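PDB 3WKY: prophenoloxidase b from Marsupenaeus japonicus, which probably oxidises phenolic compounds as a copper-dependent oxidoreductase of the type 3 copper family, the proenzyme of a crustacean hemolymph phenoloxidase. Local coordinates for residues H447-P452 and E481-S486; L578-G583 and V660-L665; E433-D438 and S669-R674. All coordinates share one frame; numbering follows the deposited sequence. Where two conformers were deposited one is given.

Contact 1 of 3, residues H447-P452 and E481-S486. With NAG (2-acetamido-2-deoxy-beta-D-glucopyranose), chain F.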
loop_
_atom_site.group_PDB
_atom_site.type_symbol
_atom_site.label_atom_id
_atom_site.label_comp_id
_atom_site.label_asym_id
_atom_site.label_seq_id
_atom_site.Cartn_x
_atom_site.Cartn_y
_atom_site.Cartn_z
ATOM N N HIS A 447 27.594 20.095 36.498
ATOM C CA HIS A 447 26.501 19.234 36.931
ATOM C C HIS A 447 25.139 19.805 36.578
ATOM O O HIS A 447 24.984 21.001 36.353
ATOM C CB HIS A 447 26.542 18.982 38.443
ATOM C CG HIS A 447 27.682 18.125 38.887
ATOM N ND1 HIS A 447 28.852 18.650 39.391
ATOM C CD2 HIS A 447 27.835 16.777 38.902
ATOM C CE1 HIS A 447 29.677 17.662 39.701
ATOM N NE2 HIS A 447 29.084 16.519 39.415
ATOM N N THR A 448 24.155 18.919 36.514
ATOM C CA THR A 448 22.766 19.348 36.386
ATOM C C THR A 448 21.937 18.511 37.329
ATOM O O THR A 448 22.350 17.427 37.751
ATOM C CB THR A 448 22.174 19.218 34.954
ATOM O OG1 THR A 448 22.035 17.836 34.608
ATOM C CG2 THR A 448 23.032 19.940 33.924
ATOM N N PHE A 449 20.782 19.042 37.723
ATOM C CA PHE A 449 19.866 18.313 38.608
ATOM C C PHE A 449 18.487 18.965 38.591
ATOM O O PHE A 449 18.325 20.057 38.043
ATOM C CB PHE A 449 20.411 18.242 40.046
ATOM C CG PHE A 449 21.099 19.500 40.498
ATOM C CD1 PHE A 449 20.394 20.688 40.642
ATOM C CD2 PHE A 449 22.453 19.490 40.785
ATOM C CE1 PHE A 449 21.028 21.847 41.055
ATOM C CE2 PHE A 449 23.096 20.645 41.202
ATOM C CZ PHE A 449 22.382 21.822 41.336
ATOM N N PHE A 450 17.491 18.309 39.177
ATOM C CA PHE A 450 16.161 18.915 39.222
ATOM C C PHE A 450 15.908 19.630 40.547
ATOM O O PHE A 450 16.294 19.141 41.607
ATOM C CB PHE A 450 15.057 17.895 38.932
ATOM C CG PHE A 450 14.984 17.493 37.487
ATOM C CD1 PHE A 450 14.229 18.236 36.585
ATOM C CD2 PHE A 450 15.687 16.387 37.023
ATOM C CE1 PHE A 450 14.167 17.873 35.242
ATOM C CE2 PHE A 450 15.633 16.017 35.681
ATOM C CZ PHE A 450 14.872 16.758 34.793
ATOM N N THR A 451 15.263 20.790 40.455
ATOM C CA THR A 451 14.975 21.643 41.601
ATOM C C THR A 451 13.557 22.200 41.442
ATOM O O THR A 451 13.144 22.547 40.336
ATOM C CB THR A 451 15.999 22.810 41.682
ATOM O OG1 THR A 451 17.272 22.311 42.112
ATOM C CG2 THR A 451 15.551 23.880 42.661
ATOM N N PRO A 452 12.799 22.278 42.545
ATOM C CA PRO A 452 11.460 22.880 42.481
ATOM C C PRO A 452 11.520 24.398 42.329
ATOM O O PRO A 452 12.476 25.019 42.793
ATOM C CB PRO A 452 10.855 22.517 43.840
ATOM C CG PRO A 452 12.035 22.357 44.744
ATOM C CD PRO A 452 13.101 21.738 43.883
ATOM N N GLU A 481 18.089 22.271 36.414
ATOM C CA GLU A 481 18.867 23.397 36.905
ATOM C C GLU A 481 20.333 23.002 36.924
ATOM O O GLU A 481 20.658 21.831 36.726
ATOM C CB GLU A 481 18.409 23.792 38.319
ATOM C CG GLU A 481 17.504 25.021 38.377
ATOM C CD GLU A 481 18.241 26.315 38.058
ATOM O OE1 GLU A 481 19.460 26.272 37.747
ATOM O OE2 GLU A 481 17.599 27.389 38.121
ATOM N N HIS A 482 21.217 23.970 37.162
ATOM C CA HIS A 482 22.648 23.700 37.212
ATOM C C HIS A 482 23.292 24.717 38.150
ATOM O O HIS A 482 22.780 25.821 38.295
ATOM C CB HIS A 482 23.254 23.865 35.815
ATOM C CG HIS A 482 23.260 25.280 35.330
ATOM N ND1 HIS A 482 24.315 26.144 35.558
ATOM C CD2 HIS A 482 22.331 26.000 34.654
ATOM C CE1 HIS A 482 24.043 27.321 35.029
ATOM N NE2 HIS A 482 22.841 27.262 34.475
ATOM N N PRO A 483 24.412 24.346 38.793
ATOM C CA PRO A 483 25.207 25.309 39.579
ATOM C C PRO A 483 25.863 26.353 38.683
ATOM O O PRO A 483 26.151 26.039 37.520
ATOM C CB PRO A 483 26.308 24.434 40.200
ATOM C CG PRO A 483 25.765 23.047 40.185
ATOM C CD PRO A 483 24.891 22.961 38.951
ATOM N N ASP A 484 26.113 27.560 39.195
ATOM C CA ASP A 484 26.935 28.524 38.462
ATOM C C ASP A 484 28.296 27.916 38.138
ATOM O O ASP A 484 28.794 27.055 38.868
ATOM C CB ASP A 484 27.174 29.805 39.275
ATOM C CG ASP A 484 25.916 30.631 39.479
ATOM O OD1 ASP A 484 24.939 30.460 38.719
ATOM O OD2 ASP A 484 25.920 31.475 40.405
ATOM N N PHE A 485 28.899 28.365 37.042
ATOM C CA PHE A 485 30.272 28.004 36.739
ATOM C C PHE A 485 30.990 29.186 36.116
ATOM O O PHE A 485 30.359 30.141 35.655
ATOM C CB PHE A 485 30.356 26.778 35.811
ATOM C CG PHE A 485 29.727 26.983 34.456
ATOM C CD1 PHE A 485 28.371 26.756 34.268
ATOM C CD2 PHE A 485 30.500 27.359 33.362
ATOM C CE1 PHE A 485 27.785 26.936 33.022
ATOM C CE2 PHE A 485 29.924 27.539 32.112
ATOM C CZ PHE A 485 28.560 27.325 31.942
ATOM N N SER A 486 32.320 29.140 36.130
ATOM C CA SER A 486 33.096 30.130 35.406
ATOM C C SER A 486 34.114 29.425 34.521
ATOM O O SER A 486 34.334 28.219 34.645
ATOM C CB SER A 486 33.819 31.066 36.369
ATOM O OG SER A 486 34.931 30.407 36.938
HETATM C C1 NAG F . 23.338 33.582 38.856
HETATM C C2 NAG F . 23.708 34.121 40.241
HETATM C C3 NAG F . 23.032 33.276 41.313
HETATM C C4 NAG F . 21.526 33.289 41.093
HETATM C C5 NAG F . 21.165 32.943 39.651
HETATM C C6 NAG F . 19.692 33.244 39.399
HETATM C C7 NAG F . 25.753 35.344 40.721
HETATM C C8 NAG F . 27.072 35.265 41.433
HETATM N N2 NAG F . 25.149 34.186 40.443
HETATM O O3 NAG F . 23.319 33.785 42.594
HETATM O O4 NAG F . 20.909 32.365 41.964
HETATM O O5 NAG F . 21.930 33.686 38.718
HETATM O O6 NAG F . 19.551 34.629 39.172
HETATM O O7 NAG F . 25.274 36.439 40.420
#

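Contact 2 of 3, residues L578-G583 and V660-L665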
loop_
_atom_site.group_PDB
_atom_site.type_symbol
_atom_site.label_atom_id
_atom_site.label_comp_id
_atom_site.label_asym_id
_atom_site.label_seq_id
_atom_site.Cartn_x
_atom_site.Cartn_y
_atom_site.Cartn_z
ATOM N N LEU A 578 18.341 26.180 31.814
ATOM C CA LEU A 578 18.660 25.236 30.724
ATOM C C LEU A 578 19.957 25.602 30.019
ATOM O O LEU A 578 20.208 25.187 28.887
ATOM C CB LEU A 578 17.509 25.148 29.702
ATOM C CG LEU A 578 16.136 24.768 30.257
ATOM C CD1 LEU A 578 15.104 24.702 29.112
ATOM C CD2 LEU A 578 16.170 23.433 31.019
ATOM N N GLN A 579 20.801 26.378 30.692
ATOM C CA GLN A 579 22.046 26.820 30.088
ATOM C C GLN A 579 23.030 25.669 29.860
ATOM O O GLN A 579 23.865 25.726 28.957
ATOM C CB GLN A 579 22.679 27.880 30.989
ATOM C CG GLN A 579 23.971 28.462 30.500
ATOM C CD GLN A 579 24.374 29.626 31.383
ATOM O OE1 GLN A 579 23.898 29.730 32.521
ATOM N NE2 GLN A 579 25.223 30.517 30.866
ATOM N N VAL A 580 22.932 24.630 30.684
ATOM C CA VAL A 580 23.830 23.485 30.597
ATOM C C VAL A 580 23.003 22.280 30.151
ATOM O O VAL A 580 21.965 21.995 30.749
ATOM C CB VAL A 580 24.483 23.213 31.977
ATOM C CG1 VAL A 580 25.339 21.927 31.961
ATOM C CG2 VAL A 580 25.337 24.433 32.404
ATOM N N PRO A 581 23.444 21.579 29.093
ATOM C CA PRO A 581 22.743 20.334 28.717
ATOM C C PRO A 581 22.710 19.358 29.900
ATOM O O PRO A 581 23.615 19.384 30.730
ATOM C CB PRO A 581 23.611 19.773 27.585
ATOM C CG PRO A 581 24.236 20.996 26.957
ATOM C CD PRO A 581 24.518 21.924 28.141
ATOM N N ARG A 582 21.680 18.520 29.974
ATOM C CA ARG A 582 21.488 17.611 31.112
ATOM C C ARG A 582 22.718 16.772 31.438
ATOM O O ARG A 582 23.118 16.663 32.606
ATOM C CB ARG A 582 20.301 16.675 30.846
ATOM C CG ARG A 582 19.990 15.674 31.964
ATOM C CD ARG A 582 19.061 14.579 31.418
ATOM N NE ARG A 582 18.611 13.589 32.401
ATOM C CZ ARG A 582 19.261 12.465 32.710
ATOM N NH1 ARG A 582 20.430 12.177 32.147
ATOM N NH2 ARG A 582 18.746 11.625 33.602
ATOM N N GLY A 583 23.324 16.179 30.413
ATOM C CA GLY A 583 24.419 15.251 30.639
ATOM C C GLY A 583 23.894 13.941 31.206
ATOM O O GLY A 583 22.675 13.716 31.272
ATOM N N VAL A 660 34.855 19.378 28.249
ATOM C CA VAL A 660 34.263 19.322 29.583
ATOM C C VAL A 660 33.396 18.081 29.720
ATOM O O VAL A 660 32.978 17.493 28.714
ATOM C CB VAL A 660 33.427 20.584 29.926
ATOM C CG1 VAL A 660 34.274 21.841 29.765
ATOM C CG2 VAL A 660 32.164 20.662 29.072
ATOM N N THR A 661 33.159 17.670 30.962
ATOM C CA THR A 661 32.249 16.570 31.249
ATOM C C THR A 661 31.016 17.158 31.914
ATOM O O THR A 661 31.128 18.058 32.751
ATOM C CB THR A 661 32.918 15.533 32.178
ATOM O OG1 THR A 661 34.065 14.984 31.517
ATOM C CG2 THR A 661 31.958 14.404 32.538
ATOM N N ILE A 662 29.834 16.688 31.523
ATOM C CA ILE A 662 28.609 17.141 32.179
ATOM C C ILE A 662 27.899 15.947 32.797
ATOM O O ILE A 662 27.627 14.956 32.114
ATOM C CB ILE A 662 27.648 17.872 31.191
ATOM C CG1 ILE A 662 28.373 19.039 30.515
ATOM C CG2 ILE A 662 26.389 18.345 31.924
ATOM C CD1 ILE A 662 27.501 19.864 29.587
ATOM N N THR A 663 27.588 16.048 34.085
ATOM C CA THR A 663 27.078 14.915 34.840
ATOM C C THR A 663 25.756 15.264 35.500
ATOM O O THR A 663 25.673 16.225 36.262
ATOM C CB THR A 663 28.097 14.476 35.910
ATOM O OG1 THR A 663 29.254 13.936 35.262
ATOM C CG2 THR A 663 27.501 13.417 36.839
ATOM N N HIS A 664 24.709 14.501 35.184
ATOM C CA HIS A 664 23.407 14.721 35.788
ATOM C C HIS A 664 23.317 13.978 37.111
ATOM O O HIS A 664 23.607 12.784 37.177
ATOM C CB HIS A 664 22.276 14.232 34.859
ATOM C CG HIS A 664 20.906 14.408 35.438
ATOM N ND1 HIS A 664 20.314 15.642 35.585
ATOM C CD2 HIS A 664 20.015 13.506 35.912
ATOM C CE1 HIS A 664 19.115 15.496 36.124
ATOM N NE2 HIS A 664 18.911 14.209 36.335
ATOM N N LEU A 665 22.890 14.688 38.154
ATOM C CA LEU A 665 22.718 14.098 39.475
ATOM C C LEU A 665 21.239 13.896 39.796
ATOM O O LEU A 665 20.489 14.869 39.953
ATOM C CB LEU A 665 23.358 14.999 40.540
ATOM C CG LEU A 665 24.853 15.284 40.367
ATOM C CD1 LEU A 665 25.345 16.386 41.326
ATOM C CD2 LEU A 665 25.654 14.010 40.549
#

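Contact 3 of 3, residues E433-D438 and S669-R674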
loop_
_atom_site.group_PDB
_atom_site.type_symbol
_atom_site.label_atom_id
_atom_site.label_comp_id
_atom_site.label_asym_id
_atom_site.label_seq_id
_atom_site.Cartn_x
_atom_site.Cartn_y
_atom_site.Cartn_z
ATOM N N GLU A 433 31.265 26.531 40.329
ATOM C CA GLU A 433 31.307 27.289 41.573
ATOM C C GLU A 433 30.796 26.440 42.737
ATOM O O GLU A 433 30.184 25.389 42.531
ATOM C CB GLU A 433 30.466 28.564 41.446
ATOM C CG GLU A 433 31.200 29.856 41.820
ATOM C CD GLU A 433 32.349 30.189 40.880
ATOM O OE1 GLU A 433 32.177 31.058 39.997
ATOM O OE2 GLU A 433 33.434 29.591 41.025
ATOM N N HIS A 434 31.054 26.892 43.961
ATOM C CA HIS A 434 30.550 26.214 45.153
ATOM C C HIS A 434 29.030 26.191 45.149
ATOM O O HIS A 434 28.393 27.218 44.924
ATOM C CB HIS A 434 31.035 26.919 46.426
ATOM C CG HIS A 434 30.321 26.477 47.668
ATOM N ND1 HIS A 434 29.173 27.090 48.125
ATOM C CD2 HIS A 434 30.587 25.479 48.542
ATOM C CE1 HIS A 434 28.762 26.488 49.226
ATOM N NE2 HIS A 434 29.604 25.508 49.503
ATOM N N TRP A 435 28.446 25.024 45.398
ATOM C CA TRP A 435 26.993 24.918 45.440
ATOM C C TRP A 435 26.491 24.011 46.560
ATOM O O TRP A 435 25.318 24.067 46.933
ATOM C CB TRP A 435 26.423 24.484 44.079
ATOM C CG TRP A 435 26.897 23.142 43.596
ATOM C CD1 TRP A 435 27.985 22.888 42.810
ATOM C CD2 TRP A 435 26.275 21.877 43.842
ATOM N NE1 TRP A 435 28.080 21.539 42.559
ATOM C CE2 TRP A 435 27.043 20.897 43.185
ATOM C CE3 TRP A 435 25.139 21.477 44.557
ATOM C CZ2 TRP A 435 26.719 19.541 43.228
ATOM C CZ3 TRP A 435 24.823 20.134 44.603
ATOM C CH2 TRP A 435 25.607 19.182 43.941
ATOM N N ILE A 436 27.372 23.174 47.094
ATOM C CA ILE A 436 27.004 22.349 48.239
ATOM C C ILE A 436 28.191 22.194 49.196
ATOM O O ILE A 436 29.319 21.944 48.764
ATOM C CB ILE A 436 26.425 20.971 47.814
ATOM C CG1 ILE A 436 25.802 20.261 49.018
ATOM C CG2 ILE A 436 27.485 20.101 47.132
ATOM C CD1 ILE A 436 25.212 18.896 48.699
ATOM N N ASP A 437 27.939 22.382 50.488
ATOM C CA ASP A 437 28.999 22.290 51.486
ATOM C C ASP A 437 29.709 20.940 51.418
ATOM O O ASP A 437 29.065 19.926 51.146
ATOM C CB ASP A 437 28.432 22.513 52.892
ATOM C CG ASP A 437 28.153 23.974 53.183
ATOM O OD1 ASP A 437 28.865 24.835 52.625
ATOM O OD2 ASP A 437 27.226 24.261 53.973
ATOM N N ASP A 438 31.034 20.976 51.606
ATOM C CA ASP A 438 31.878 19.778 51.667
ATOM C C ASP A 438 32.101 19.091 50.322
ATOM O O ASP A 438 32.536 17.937 50.257
ATOM C CB ASP A 438 31.350 18.782 52.701
ATOM C CG ASP A 438 31.416 19.324 54.110
ATOM O OD1 ASP A 438 32.459 19.913 54.465
ATOM O OD2 ASP A 438 30.424 19.171 54.855
ATOM N N SER A 669 22.885 15.341 46.617
ATOM C CA SER A 669 23.654 15.080 47.830
ATOM C C SER A 669 24.605 13.889 47.661
ATOM O O SER A 669 25.487 13.665 48.495
ATOM C CB SER A 669 22.722 14.856 49.022
ATOM O OG SER A 669 22.197 13.543 49.013
ATOM N N SER A 670 24.436 13.138 46.574
ATOM C CA SER A 670 25.299 11.991 46.292
ATOM C C SER A 670 26.773 12.376 46.122
ATOM O O SER A 670 27.651 11.517 46.222
ATOM C CB SER A 670 24.819 11.244 45.047
ATOM O OG SER A 670 25.055 12.012 43.882
ATOM N N VAL A 671 27.055 13.655 45.871
ATOM C CA VAL A 671 28.447 14.077 45.696
ATOM C C VAL A 671 29.199 14.103 47.024
ATOM O O VAL A 671 30.429 14.156 47.048
ATOM C CB VAL A 671 28.595 15.457 45.008
ATOM C CG1 VAL A 671 28.039 15.418 43.583
ATOM C CG2 VAL A 671 27.934 16.560 45.828
ATOM N N LEU A 672 28.455 14.061 48.124
ATOM C CA LEU A 672 29.050 14.168 49.453
ATOM C C LEU A 672 29.767 12.894 49.864
ATOM O O LEU A 672 29.372 11.793 49.471
ATOM C CB LEU A 672 27.984 14.513 50.490
ATOM C CG LEU A 672 27.318 15.871 50.290
ATOM C CD1 LEU A 672 26.179 16.078 51.283
ATOM C CD2 LEU A 672 28.355 16.957 50.415
ATOM N N ARG A 673 30.824 13.052 50.658
ATOM C CA ARG A 673 31.522 11.908 51.227
ATOM C C ARG A 673 30.547 11.098 52.063
ATOM O O ARG A 673 29.842 11.638 52.918
ATOM C CB ARG A 673 32.688 12.358 52.109
ATOM C CG ARG A 673 33.641 13.330 51.441
ATOM C CD ARG A 673 34.760 13.739 52.388
ATOM N NE ARG A 673 35.268 15.074 52.083
ATOM C CZ ARG A 673 36.267 15.325 51.241
ATOM N NH1 ARG A 673 36.877 14.328 50.611
ATOM N NH2 ARG A 673 36.660 16.575 51.030
ATOM N N ARG A 674 30.490 9.802 51.794
ATOM C CA ARG A 674 29.666 8.886 52.573
ATOM C C ARG A 674 30.535 8.216 53.627
ATOM O O ARG A 674 31.717 7.975 53.385
ATOM C CB ARG A 674 29.033 7.826 51.668
ATOM C CG ARG A 674 27.585 8.106 51.290
ATOM C CD ARG A 674 26.697 6.910 51.601
ATOM N NE ARG A 674 25.282 7.204 51.386
ATOM C CZ ARG A 674 24.620 6.919 50.269
ATOM N NH1 ARG A 674 25.241 6.324 49.261
ATOM N NH2 ARG A 674 23.335 7.226 50.160
#

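Contact 1 of 3, residues H447-P452 and E481-S486
The carbonyl oxygen of Glu481 takes one hydrogen bond, from Phe449 N to Glu481 O at 3.0 Å with an N-H...O angle of 162°, and a weaker C-H...O contact from Thr448 CA to Glu481 O at 3.3 Å. The return bond runs from Glu481 N to Phe449 O at 2.8 Å. Together the two hydrogen bonds make Phe449 and Glu481 an antiparallel hydrogen-bonded pair at the point where strand 472-481 of the Ig-like domain ends.

Beyond this pair the chain turns off through Pro483 towards strand 485-493, and side chains take over. Phe449 CG sits between the backbone N and the carbonyl carbon (chi1 38°), which turns the ring toward 481-483, with Glu481 O over one face and the far rim, at Phe449 CZ, meeting Pro483 CD at 3.6 Å. The proline ring thus lies obliquely against the phenylalanine.

Polar ends turn elsewhere. Glu481 OE1 uses its anti lone pair for His482 N, 3.0 Å away, and is also bridged by Arg576, while OE2 pairs with Lys453. His482 ND1 donates to Pro483 O at 2.7 Å from well above the carbonyl plane. Asp484 OD2 accepts a hydrogen bond from N2 of the N-acetylglucosamine near Asn550, 2.8 Å long, and Asp484 OD1 forms a salt bridge to Arg576 as well.

Two carboxylates therefore converge on one guanidinium, with Lys453 as a further cation, which is likely to keep Glu481 and Asp484 ionised. Arg576 links the two carboxylates by salt bridges, and Asp484 passes the connection on to the sugar by a hydrogen bond.

Contact 2 of 3, residues L578-G583 and V660-L665
Arg582 and His664 meet face to face where the loop joining strands 541-548 and 588-598 lies against strand 655-664, in the interior of the hemocyanin-type Ig-like domain.

In the conformer described, the extended Arg582 chain lays its guanidinium flat on the imidazole, centres 3.9 Å apart and planes at 26°; NE stands over the ring centre and Arg582 NH2 comes to 3.2 Å from His664 CD2. With CG opposite the backbone N (chi1 179°), His664 places its ring against the guanidinium face, and its ND1 is hydrogen-bonded to Thr448 OG1. A serine in place of His664 would probably leave the guanidinium without its flat support and Thr448 without this imidazole partner.

Apolar contact centres on Ile662, whose CG2 touches Val580 CG1 at 3.7 Å and whose CD1 lies 3.9 Å from Pro581 CD, the side chains of Pro581 and Ile662 crossing at about a right angle.

No conventional hydrogen bond spans the segments. Gly583, at phi 73°, brings its CA to 3.5 Å from Ile662 O in a C-H...O contact. Within its own segment, Arg582 NH1 donates to Gly583 O at 2.9 Å, in the carbonyl plane, which limits the turning of the guanidinium over the ring.

Contact 3 of 3, residues E433-D438 and S669-R674
Ile436 and Val671 meet methyl to methyl, CG2 against CG2 at 3.8 Å, and the other side chains are arranged round this pair. The two branches of Ile436 touch different partners. Ile436 CG2 contacts Val671 and also lies 3.6 Å above one face of the indole of the preceding Trp435, offset towards the rim. The other branch is fully extended, with CG1 trans to the backbone N (chi1 -169°) and CD1 trans again beyond it, and so projects past Val671, bringing Ile436 CD1 to 3.9 Å from Leu672 CD1; the same Ile436 CD1 brushes Ser669 CA at 4.2 Å.

Trp435 and Val671 approach from opposite directions. The benzene end of the indole leads, Trp435 CH2 lying 4.0 Å from Val671 CG2, and the methyl meets the ring obliquely. A single methyl of Val671 is therefore shared by Trp435 and Ile436.

Leu672 extends the apolar patch outwards. Leu672 CD2 lies 3.1 Å from Asp437 O, a tight methyl-to-oxygen approach, and also borders Asp438 CB. The turn that presents Val671 and Leu672 is closed by Leu672 N to Ser669 O at 3.0 Å, at the end of a short 3-10 segment. No hydrogen bond or salt bridge joins the two segments, so the association rests mainly on van der Waals contact at the protein surface.

Segment 433-438 leaves strand 424-432 of the three-stranded sheet and leads towards strand 445-456 of the larger one. Trp435 bridges these parts, its NE1 bonded to Glu432 and its ring against Phe449 of strand 445-456 and Pro483. Val671 packs on Tyr439, just beyond Asp438, and on Leu665, where the chain of strand 655-664 runs on, so the two chain parts meet there.

Overall arrangement
Burial falls from contact 2, mostly interior, through the partly buried contact 1 to contact 3 on the surface. Contact 1 uses strand 445-456 and contact 2 its sheet neighbour 655-664, their centres about 8 Å apart; Thr448 joins them, its OG1 bonded to Arg582 O and its carbonyl to Leu665 N. Contact 3 lies about 13 Å from contact 1, centre to centre, and meets it through Trp435 and a backbone bond from Glu433 to Asp484; Leu665 connects it to contact 2. The chemistry differs accordingly: strand hydrogen bonds with peripheral charge in contact 1, a flat cationic stack with aliphatic packing in contact 2, mainly apolar touches, with one methyl against a carbonyl oxygen, in contact 3.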